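Acetyl-CoA acetyltransferase A (PDB 6BJA) binds coenzyme A and, as a member of the thiolase family, probably transfers acetyl groups between acetyl-CoA molecules in lipid metabolism. Local coordinates at residues D155-T169 / G289-L301. Sequence-based numbering, arbitrary orientation.
Sequences DSIEYQPMGLCAEKT and GVEPIDFTVAPAL
Beside the coenzyme A pocket of this thiolase, Met162 and Cys165, on the helix that begins at 162, pack against Phe295 in the 3-10 turns of 292-297. The ring meets the helix with its edge: Cys165 CB lies 3.8 Å from Phe295 CE1, near the ring plane, and Met162 CB lies 3.9 Å from CZ. Met162 SD stands obliquely to the ring, 5.0 Å from its centroid and 31° off the normal, in a Met-aromatic contact. Met162 also touches the bound coenzyme A, while Phe295 packs on Cys383, predicted to be a catalytic proton acceptor, so the pair bridges ligand and probable active site. In thiolase terms, a loop-and-helix segment of the N-terminal family region here meets the turns that lead from central-sheet strand 280-289 into helix 298-310 of the C-terminal one. Further along, Ile293 CG1 is anti to its own nitrogen (chi1 -165°), which lays the branch across Cys165 and the Lys168 chain. Lys168 runs extended over Ile293, CD 3.8 Å from CG2, and turns only at its last torsion (chi4 -60°); NZ then donates to the syn lone pair of Asp294 OD1 at 2.8 Å, a hydrogen bond within a salt bridge; Asp172 is its second carboxylate partner. A water accepts from Thr169 OG1 and donates to Asp294 OD1, and another water donates to both Thr169 OG1 and Ile293 O while accepting from Thr296 N. Thr169 CG2 passes Val297 CG1 at 3.6 Å. At the far end Pro292 fits against Ile157 and Asp155, and a water donates to both Asp155 OD2 and Pro292 O. Asp155 OD1 accepts from the backbone N of Ile157, an Asx turn, and from that of Glu158, which completes an Asx motif, and Ile78 of the second subunit packs on Ile157 and Pro292.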
loop_
_atom_site.group_PDB
_atom_site.type_symbol
_atom_site.label_atom_id
_atom_site.label_comp_id
_atom_site.label_asym_id
_atom_site.label_seq_id
_atom_site.Cartn_x
_atom_site.Cartn_y
_atom_site.Cartn_z
ATOM N N ASP A 155 19.336 12.185 -7.045
ATOM C CA ASP A 155 20.345 12.703 -6.151
ATOM C C ASP A 155 19.646 13.251 -4.927
ATOM O O ASP A 155 18.697 14.022 -5.051
ATOM C CB ASP A 155 21.176 13.798 -6.810
ATOM C CG ASP A 155 22.243 14.312 -5.874
ATOM O OD1 ASP A 155 21.928 15.164 -5.026
ATOM O OD2 ASP A 155 23.386 13.818 -5.951
ATOM N N SER A 156 20.134 12.879 -3.744
ATOM C CA SER A 156 19.437 13.206 -2.506
ATOM C C SER A 156 19.848 14.523 -1.913
ATOM O O SER A 156 19.307 14.920 -0.882
ATOM C CB SER A 156 19.686 12.113 -1.476
ATOM O OG SER A 156 19.207 10.905 -1.992
ATOM N N ILE A 157 20.841 15.166 -2.510
ATOM C CA ILE A 157 21.305 16.455 -2.017
ATOM C C ILE A 157 20.684 17.552 -2.865
ATOM O O ILE A 157 20.216 18.561 -2.324
ATOM C CB ILE A 157 22.848 16.527 -2.012
ATOM C CG1 ILE A 157 23.393 15.668 -0.863
ATOM C CG2 ILE A 157 23.344 17.953 -1.834
ATOM C CD1 ILE A 157 24.183 14.517 -1.272
ATOM N N GLU A 158 20.669 17.351 -4.190
ATOM C CA GLU A 158 20.038 18.266 -5.132
ATOM C C GLU A 158 18.540 18.007 -5.302
ATOM O O GLU A 158 17.812 18.830 -5.854
ATOM C CB GLU A 158 20.730 18.162 -6.499
ATOM C CG GLU A 158 22.170 18.658 -6.507
ATOM C CD GLU A 158 22.282 20.175 -6.549
ATOM O OE1 GLU A 158 21.245 20.857 -6.707
ATOM O OE2 GLU A 158 23.415 20.684 -6.427
ATOM N N TYR A 159 18.096 16.846 -4.852
ATOM C CA TYR A 159 16.712 16.410 -4.975
ATOM C C TYR A 159 16.225 16.535 -6.409
ATOM O O TYR A 159 15.182 17.109 -6.703
ATOM C CB TYR A 159 15.817 17.177 -4.004
ATOM C CG TYR A 159 16.102 16.777 -2.557
ATOM C CD1 TYR A 159 15.899 15.461 -2.120
ATOM C CD2 TYR A 159 16.597 17.697 -1.647
ATOM C CE1 TYR A 159 16.181 15.078 -0.802
ATOM C CE2 TYR A 159 16.876 17.333 -0.334
ATOM C CZ TYR A 159 16.665 16.024 0.086
ATOM O OH TYR A 159 16.940 15.652 1.395
ATOM N N GLN A 160 17.013 15.961 -7.306
ATOM C CA GLN A 160 16.628 15.855 -8.703
ATOM C C GLN A 160 17.296 14.644 -9.295
ATOM O O GLN A 160 18.256 14.126 -8.736
ATOM C CB GLN A 160 17.011 17.097 -9.496
ATOM C CG GLN A 160 18.461 17.473 -9.414
ATOM C CD GLN A 160 18.702 18.860 -10.009
ATOM O OE1 GLN A 160 17.843 19.736 -9.924
ATOM N NE2 GLN A 160 19.855 19.049 -10.644
ATOM N N PRO A 161 16.797 14.184 -10.441
ATOM C CA PRO A 161 17.357 12.979 -11.046
ATOM C C PRO A 161 18.815 13.156 -11.443
ATOM O O PRO A 161 19.209 14.243 -11.851
ATOM C CB PRO A 161 16.480 12.775 -12.287
ATOM C CG PRO A 161 15.214 13.506 -11.975
ATOM C CD PRO A 161 15.618 14.680 -11.170
ATOM N N MET A 162 19.609 12.099 -11.348
ATOM C CA MET A 162 20.994 12.183 -11.783
ATOM C C MET A 162 21.068 12.636 -13.258
ATOM O O MET A 162 21.982 13.360 -13.620
ATOM C CB MET A 162 21.714 10.851 -11.581
ATOM C CG MET A 162 22.042 10.542 -10.081
ATOM S SD MET A 162 22.936 8.985 -9.954
ATOM C CE MET A 162 21.758 7.768 -10.515
ATOM N N GLY A 163 20.100 12.247 -14.077
ATOM C CA GLY A 163 20.112 12.672 -15.474
ATOM C C GLY A 163 19.932 14.167 -15.662
ATOM O O GLY A 163 20.438 14.735 -16.628
ATOM N N LEU A 164 19.206 14.824 -14.769
ATOM C CA LEU A 164 19.108 16.276 -14.817
ATOM C C LEU A 164 20.425 16.904 -14.417
ATOM O O LEU A 164 20.864 17.870 -15.022
ATOM C CB LEU A 164 17.991 16.789 -13.907
ATOM C CG LEU A 164 17.769 18.303 -13.949
ATOM C CD1 LEU A 164 17.546 18.819 -15.377
ATOM C CD2 LEU A 164 16.588 18.658 -13.077
ATOM N N CYS A 165 21.053 16.374 -13.375
ATOM C CA CYS A 165 22.383 16.810 -12.982
ATOM C C CYS A 165 23.373 16.699 -14.140
ATOM O O CYS A 165 24.188 17.579 -14.375
ATOM C CB CYS A 165 22.890 15.983 -11.805
ATOM S SG CYS A 165 21.930 16.214 -10.254
ATOM N N ALA A 166 23.313 15.596 -14.856
ATOM C CA ALA A 166 24.288 15.357 -15.912
ATOM C C ALA A 166 24.161 16.375 -17.056
ATOM O O ALA A 166 25.123 16.595 -17.800
ATOM C CB ALA A 166 24.149 13.937 -16.425
ATOM N N GLU A 167 22.977 16.957 -17.218
ATOM C CA GLU A 167 22.789 18.015 -18.211
ATOM C C GLU A 167 23.710 19.193 -17.941
ATOM O O GLU A 167 24.114 19.896 -18.877
ATOM C CB GLU A 167 21.343 18.509 -18.253
ATOM C CG GLU A 167 20.318 17.549 -18.828
ATOM C CD GLU A 167 20.332 17.457 -20.358
ATOM O OE1 GLU A 167 21.257 18.014 -21.001
ATOM O OE2 GLU A 167 19.407 16.817 -20.887
ATOM N N LYS A 168 24.062 19.442 -16.681
ATOM C CA LYS A 168 25.007 20.513 -16.391
ATOM C C LYS A 168 26.362 20.235 -17.055
ATOM O O LYS A 168 26.996 21.135 -17.638
ATOM C CB LYS A 168 25.180 20.707 -14.869
ATOM C CG LYS A 168 26.240 21.763 -14.529
ATOM C CD LYS A 168 26.348 22.023 -13.054
ATOM C CE LYS A 168 27.353 23.140 -12.769
ATOM N NZ LYS A 168 28.734 22.846 -13.241
ATOM N N THR A 169 26.787 18.981 -17.018
ATOM C CA THR A 169 28.081 18.589 -17.556
ATOM C C THR A 169 28.008 18.678 -19.079
ATOM O O THR A 169 28.966 19.090 -19.727
ATOM C CB THR A 169 28.471 17.183 -17.072
ATOM O OG1 THR A 169 28.502 17.207 -15.626
ATOM C CG2 THR A 169 29.837 16.766 -17.635
ATOM N N GLY A 289 36.104 13.277 -5.182
ATOM C CA GLY A 289 34.784 13.800 -4.934
ATOM C C GLY A 289 34.640 15.252 -5.349
ATOM O O GLY A 289 35.560 16.055 -5.179
ATOM N N VAL A 290 33.454 15.568 -5.856
ATOM C CA VAL A 290 33.099 16.913 -6.297
ATOM C C VAL A 290 31.674 17.252 -5.850
ATOM O O VAL A 290 31.027 16.480 -5.135
ATOM C CB VAL A 290 33.212 17.027 -7.834
ATOM C CG1 VAL A 290 34.629 16.724 -8.301
ATOM C CG2 VAL A 290 32.250 16.085 -8.481
ATOM N N GLU A 291 31.172 18.416 -6.244
ATOM C CA GLU A 291 29.774 18.753 -6.006
ATOM C C GLU A 291 28.845 17.674 -6.557
ATOM O O GLU A 291 29.076 17.165 -7.653
ATOM C CB GLU A 291 29.435 20.095 -6.664
ATOM C CG GLU A 291 30.123 21.278 -6.014
ATOM C CD GLU A 291 29.504 21.666 -4.686
ATOM O OE1 GLU A 291 28.323 21.347 -4.443
ATOM O OE2 GLU A 291 30.205 22.303 -3.886
ATOM N N PRO A 292 27.774 17.343 -5.828
ATOM C CA PRO A 292 26.839 16.330 -6.336
ATOM C C PRO A 292 26.389 16.560 -7.782
ATOM O O PRO A 292 26.345 15.608 -8.558
ATOM C CB PRO A 292 25.674 16.438 -5.349
ATOM C CG PRO A 292 26.384 16.695 -4.066
ATOM C CD PRO A 292 27.499 17.650 -4.404
ATOM N N ILE A 293 26.068 17.798 -8.142
ATOM C CA ILE A 293 25.551 18.053 -9.478
ATOM C C ILE A 293 26.602 17.720 -10.539
ATOM O O ILE A 293 26.252 17.402 -11.676
ATOM C CB ILE A 293 25.074 19.522 -9.609
ATOM C CG1 ILE A 293 24.210 19.673 -10.867
ATOM C CG2 ILE A 293 26.240 20.478 -9.604
ATOM C CD1 ILE A 293 23.381 20.954 -10.879
ATOM N N ASP A 294 27.876 17.804 -10.166
ATOM C CA ASP A 294 28.994 17.608 -11.101
ATOM C C ASP A 294 29.554 16.181 -11.091
ATOM O O ASP A 294 30.685 15.952 -11.512
ATOM C CB ASP A 294 30.136 18.578 -10.756
ATOM C CG ASP A 294 29.783 20.036 -11.040
ATOM O OD1 ASP A 294 29.202 20.305 -12.113
ATOM O OD2 ASP A 294 30.086 20.920 -10.180
ATOM N N PHE A 295 28.788 15.237 -10.562
ATOM C CA PHE A 295 29.277 13.858 -10.399
ATOM C C PHE A 295 29.873 13.269 -11.683
ATOM O O PHE A 295 30.810 12.489 -11.619
ATOM C CB PHE A 295 28.159 12.943 -9.877
ATOM C CG PHE A 295 27.144 12.557 -10.900
ATOM C CD1 PHE A 295 26.237 13.480 -11.381
ATOM C CD2 PHE A 295 27.079 11.256 -11.365
ATOM C CE1 PHE A 295 25.301 13.134 -12.332
ATOM C CE2 PHE A 295 26.143 10.900 -12.295
ATOM C CZ PHE A 295 25.256 11.831 -12.795
ATOM N N THR A 296 29.369 13.696 -12.834
ATOM C CA THR A 296 29.811 13.160 -14.101
ATOM C C THR A 296 31.300 13.430 -14.372
ATOM O O THR A 296 31.908 12.678 -15.116
ATOM C CB THR A 296 28.949 13.743 -15.255
ATOM O OG1 THR A 296 27.569 13.394 -15.064
ATOM C CG2 THR A 296 29.372 13.193 -16.609
ATOM N N VAL A 297 31.890 14.495 -13.810
ATOM C CA VAL A 297 33.308 14.773 -14.061
ATOM C C VAL A 297 34.256 14.250 -12.981
ATOM O O VAL A 297 35.477 14.373 -13.111
ATOM C CB VAL A 297 33.569 16.292 -14.259
ATOM C CG1 VAL A 297 32.665 16.818 -15.375
ATOM C CG2 VAL A 297 33.393 17.063 -12.971
ATOM N N ALA A 298 33.719 13.611 -11.943
ATOM C CA ALA A 298 34.586 13.022 -10.920
ATOM C C ALA A 298 35.518 11.900 -11.429
ATOM O O ALA A 298 36.637 11.747 -10.933
ATOM C CB ALA A 298 33.734 12.492 -9.755
ATOM N N PRO A 299 35.075 11.100 -12.418
ATOM C CA PRO A 299 35.992 10.018 -12.800
ATOM C C PRO A 299 37.341 10.490 -13.336
ATOM O O PRO A 299 38.355 9.908 -12.975
ATOM C CB PRO A 299 35.205 9.253 -13.867
ATOM C CG PRO A 299 33.795 9.433 -13.457
ATOM C CD PRO A 299 33.738 10.901 -12.993
ATOM N N ALA A 300 37.373 11.537 -14.157
ATOM C CA ALA A 300 38.645 11.989 -14.680
ATOM C C ALA A 300 39.511 12.527 -13.547
ATOM O O ALA A 300 40.733 12.402 -13.596
ATOM C CB ALA A 300 38.449 13.065 -15.753
ATOM N N LEU A 301 38.884 13.098 -12.520
ATOM C CA LEU A 301 39.631 13.588 -11.366
ATOM C C LEU A 301 40.278 12.432 -10.612
ATOM O O LEU A 301 41.446 12.498 -10.228
ATOM C CB LEU A 301 38.719 14.396 -10.439
ATOM C CG LEU A 301 39.421 15.253 -9.397
ATOM C CD1 LEU A 301 40.312 16.309 -10.064
ATOM C CD2 LEU A 301 38.359 15.917 -8.518
HETATM O O HOH W 1 24.695 13.258 -7.994
HETATM O O HOH W 2 27.254 15.782 -13.659
HETATM O O HOH W 3 29.829 19.190 -14.567
#